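Local coordinates for niemann-Pick type C2 protein (Camponotus japonicus, PDB 3WEA) that probably binds and carries small hydrophobic ligands in the lipid-binding cavity of its ML-domain beta sandwich, as in other members of the Niemann-Pick type C2 family, at residues Glu35-Met40 with Lys94-Val99. Sequence-based numbering, arbitrary orientation.
Sequences EIHVSM and KVTFFV
Ile-36 lies over one face of the Phe-97 ring where two neighbouring antiparallel strands, 35-44 and 91-98, pair in the three-stranded sheet of this immunoglobulin-like ML-domain beta sandwich. The two residues form a hydrogen-bonded pair: Ile-36 N reaches Phe-97 O at 2.8 Å, and Phe-97 N returns a bond to Ile-36 O at 2.9 Å. Val-38 and Val-95 form the same reciprocal pair of backbone hydrogen bonds two residues along.

Phe-97 CG sits between its own backbone N and carbonyl carbon (chi1 72°), which leans the ring toward the neighbouring strand, beside Ile-36 and Val-38. Ile-36 CB then makes a CH-pi contact, 4.2 Å from the centroid of the Phe-97 ring, while Ile-36 CD1 reaches over the rim to Phe-97 CZ at 3.6 Å. Val-38 meets the same ring differently: Val-38 CG2 lies at the edge, near the ring plane, 3.7 Å from Phe-97 CE1. Beta-branched Ile-36 and Val-38 suit extended strands and offer methyls to this apolar side, where Ile-36 also touches Ile-18 of the adjoining strand 11-18, and Val-38 touches Trp-112 of the opposing sheet. An alanine in place of Phe-97 would probably leave a gap beside Ile-36 CD1 and Val-38 CG2, whose shared aromatic surface would be lost.

The other, largely polar side carries Glu-35, His-37, Ser-39, Lys-94 and Thr-96, together with Phe-98; Lys-94 is salt-bridged to Glu-92. Thr-96 suits this side by offering both a methyl and a hydroxyl: Thr-96 CG2 packs against Glu-35 CD at 3.7 Å, while Thr-96 OG1 accepts a weak, bent hydrogen bond from His-37 ND1, 3.2 Å long with an N-H...O angle of 123°.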
ATOM      1  N   GLU A  35      -1.159   2.807 -16.263  1.00 38.62           N
ATOM      2  CA  GLU A  35      -2.019   2.428 -15.152  1.00 38.93           C
ATOM      3  C   GLU A  35      -1.413   1.235 -14.437  1.00 35.11           C
ATOM      4  O   GLU A  35      -1.102   0.225 -15.069  1.00 36.20           O
ATOM      5  CB  GLU A  35      -3.413   2.092 -15.652  1.00 40.80           C
ATOM      6  CG  GLU A  35      -4.324   3.306 -15.784  1.00 45.04           C
ATOM      7  CD  GLU A  35      -5.782   2.923 -15.720  1.00 47.15           C
ATOM      8  OE1 GLU A  35      -6.097   1.740 -15.970  1.00 46.94           O
ATOM      9  OE2 GLU A  35      -6.610   3.799 -15.407  1.00 51.08           O
ATOM     10  N   ILE A  36      -1.210   1.375 -13.133  1.00 34.10           N
ATOM     11  CA  ILE A  36      -0.704   0.279 -12.295  1.00 32.37           C
ATOM     12  C   ILE A  36      -1.843  -0.198 -11.416  1.00 30.31           C
ATOM     13  O   ILE A  36      -2.530   0.612 -10.797  1.00 32.64           O
ATOM     14  CB  ILE A  36       0.482   0.736 -11.417  1.00 33.45           C
ATOM     15  CG1 ILE A  36       1.538   1.442 -12.273  1.00 38.39           C
ATOM     16  CG2 ILE A  36       1.116  -0.441 -10.682  1.00 33.48           C
ATOM     17  CD1 ILE A  36       2.584   2.150 -11.453  1.00 39.34           C
ATOM     18  N   HIS A  37      -2.038  -1.514 -11.378  1.00 28.68           N
ATOM     19  CA  HIS A  37      -3.024  -2.147 -10.522  1.00 27.80           C
ATOM     20  C   HIS A  37      -2.319  -2.770  -9.329  1.00 26.21           C
ATOM     21  O   HIS A  37      -1.315  -3.480  -9.485  1.00 21.90           O
ATOM     22  CB  HIS A  37      -3.803  -3.225 -11.279  1.00 31.20           C
ATOM     23  CG  HIS A  37      -4.348  -2.761 -12.593  1.00 35.29           C
ATOM     24  ND1 HIS A  37      -4.783  -1.467 -12.803  1.00 36.33           N
ATOM     25  CD2 HIS A  37      -4.520  -3.412 -13.766  1.00 36.40           C
ATOM     26  CE1 HIS A  37      -5.196  -1.343 -14.051  1.00 35.53           C
ATOM     27  NE2 HIS A  37      -5.044  -2.505 -14.657  1.00 37.59           N
ATOM     28  N   VAL A  38      -2.841  -2.451  -8.150  1.00 24.81           N
ATOM     29  CA  VAL A  38      -2.355  -2.998  -6.872  1.00 25.13           C
ATOM     30  C   VAL A  38      -3.448  -3.759  -6.127  1.00 22.83           C
ATOM     31  O   VAL A  38      -4.615  -3.314  -6.071  1.00 23.39           O
ATOM     32  CB  VAL A  38      -1.799  -1.897  -5.949  1.00 26.26           C
ATOM     33  CG1 VAL A  38      -1.416  -2.484  -4.586  1.00 25.48           C
ATOM     34  CG2 VAL A  38      -0.587  -1.233  -6.590  1.00 26.36           C
ATOM     35  N   SER A  39      -3.065  -4.917  -5.593  1.00 22.43           N
ATOM     36  CA  SER A  39      -3.926  -5.776  -4.773  1.00 20.83           C
ATOM     37  C   SER A  39      -3.196  -6.112  -3.483  1.00 18.59           C
ATOM     38  O   SER A  39      -1.998  -6.420  -3.515  1.00 18.64           O
ATOM     39  CB  SER A  39      -4.227  -7.066  -5.516  1.00 21.60           C
ATOM     40  OG  SER A  39      -4.782  -7.997  -4.626  1.00 30.49           O
ATOM     41  N   MET A  40      -3.898  -6.032  -2.353  1.00 16.29           N
ATOM     42  CA  MET A  40      -3.350  -6.435  -1.060  1.00 18.48           C
ATOM     43  C   MET A  40      -4.367  -7.252  -0.267  1.00 17.57           C
ATOM     44  O   MET A  40      -5.505  -6.777  -0.008  1.00 18.90           O
ATOM     45  CB  MET A  40      -2.921  -5.197  -0.216  1.00 19.76           C
ATOM     46  CG  MET A  40      -2.473  -5.615   1.198  1.00 21.58           C
ATOM     47  SD  MET A  40      -1.805  -4.290   2.212  1.00 25.96           S
ATOM     48  CE  MET A  40      -3.296  -3.321   2.383  1.00 23.24           C
ATOM     49  N   LYS A  94      -8.169  -3.211  -3.432  1.00 20.23           N
ATOM     50  CA  LYS A  94      -7.668  -2.973  -4.810  1.00 22.10           C
ATOM     51  C   LYS A  94      -7.608  -1.489  -5.087  1.00 24.70           C
ATOM     52  O   LYS A  94      -8.515  -0.751  -4.705  1.00 23.60           O
ATOM     53  CB  LYS A  94      -8.581  -3.582  -5.862  1.00 23.31           C
ATOM     54  CG  LYS A  94      -8.746  -5.072  -5.708  1.00 25.26           C
ATOM     55  CD  LYS A  94      -9.892  -5.572  -6.555  1.00 29.96           C
ATOM     56  CE  LYS A  94      -9.925  -7.092  -6.515  1.00 33.60           C
ATOM     57  NZ  LYS A  94      -8.672  -7.649  -7.112  1.00 40.93           N
ATOM     58  N   VAL A  95      -6.580  -1.086  -5.811  1.00 24.60           N
ATOM     59  CA  VAL A  95      -6.432   0.303  -6.235  1.00 27.42           C
ATOM     60  C   VAL A  95      -5.754   0.336  -7.603  1.00 28.38           C
ATOM     61  O   VAL A  95      -4.825  -0.442  -7.875  1.00 24.61           O
ATOM     62  CB  VAL A  95      -5.692   1.132  -5.159  1.00 28.30           C
ATOM     63  CG1 VAL A  95      -4.251   0.648  -4.953  1.00 28.18           C
ATOM     64  CG2 VAL A  95      -5.752   2.639  -5.453  1.00 31.12           C
ATOM     65  N   THR A  96      -6.245   1.215  -8.477  1.00 31.23           N
ATOM     66  CA  THR A  96      -5.523   1.560  -9.690  1.00 32.95           C
ATOM     67  C   THR A  96      -4.949   2.947  -9.523  1.00 36.43           C
ATOM     68  O   THR A  96      -5.650   3.866  -9.096  1.00 32.21           O
ATOM     69  CB  THR A  96      -6.429   1.545 -10.930  1.00 32.93           C
ATOM     70  OG1 THR A  96      -6.915   0.223 -11.121  1.00 28.70           O
ATOM     71  CG2 THR A  96      -5.659   1.941 -12.194  1.00 31.99           C
ATOM     72  N   PHE A  97      -3.666   3.100  -9.832  1.00 37.37           N
ATOM     73  CA  PHE A  97      -3.099   4.439  -9.913  1.00 40.33           C
ATOM     74  C   PHE A  97      -2.325   4.663 -11.206  1.00 42.74           C
ATOM     75  O   PHE A  97      -2.103   3.742 -11.999  1.00 44.01           O
ATOM     76  CB  PHE A  97      -2.316   4.831  -8.648  1.00 40.55           C
ATOM     77  CG  PHE A  97      -1.002   4.119  -8.479  1.00 43.90           C
ATOM     78  CD1 PHE A  97      -0.954   2.805  -8.022  1.00 42.63           C
ATOM     79  CD2 PHE A  97       0.198   4.786  -8.725  1.00 44.77           C
ATOM     80  CE1 PHE A  97       0.263   2.161  -7.844  1.00 45.06           C
ATOM     81  CE2 PHE A  97       1.418   4.150  -8.549  1.00 47.82           C
ATOM     82  CZ  PHE A  97       1.451   2.834  -8.106  1.00 47.58           C
ATOM     83  N   PHE A  98      -1.938   5.911 -11.411  1.00 43.62           N
ATOM     84  CA  PHE A  98      -1.362   6.353 -12.655  1.00 45.14           C
ATOM     85  C   PHE A  98      -0.225   7.243 -12.236  1.00 43.92           C
ATOM     86  O   PHE A  98      -0.445   8.246 -11.554  1.00 42.39           O
ATOM     87  CB  PHE A  98      -2.417   7.146 -13.433  1.00 47.21           C
ATOM     88  CG  PHE A  98      -1.935   7.703 -14.741  1.00 49.94           C
ATOM     89  CD1 PHE A  98      -2.002   6.939 -15.905  1.00 49.96           C
ATOM     90  CD2 PHE A  98      -1.448   9.007 -14.822  1.00 49.58           C
ATOM     91  CE1 PHE A  98      -1.572   7.458 -17.117  1.00 50.35           C
ATOM     92  CE2 PHE A  98      -1.010   9.528 -16.034  1.00 49.93           C
ATOM     93  CZ  PHE A  98      -1.073   8.753 -17.180  1.00 47.18           C
ATOM     94  N   VAL A  99       0.991   6.864 -12.606  1.00 41.42           N
ATOM     95  CA  VAL A  99       2.154   7.664 -12.266  1.00 43.28           C
ATOM     96  C   VAL A  99       2.277   8.800 -13.280  1.00 44.50           C
ATOM     97  O   VAL A  99       2.348   8.566 -14.493  1.00 42.53           O
ATOM     98  CB  VAL A  99       3.435   6.816 -12.207  1.00 43.85           C
ATOM     99  CG1 VAL A  99       4.655   7.685 -11.950  1.00 43.82           C
ATOM    100  CG2 VAL A  99       3.303   5.774 -11.106  1.00 47.45           C
TER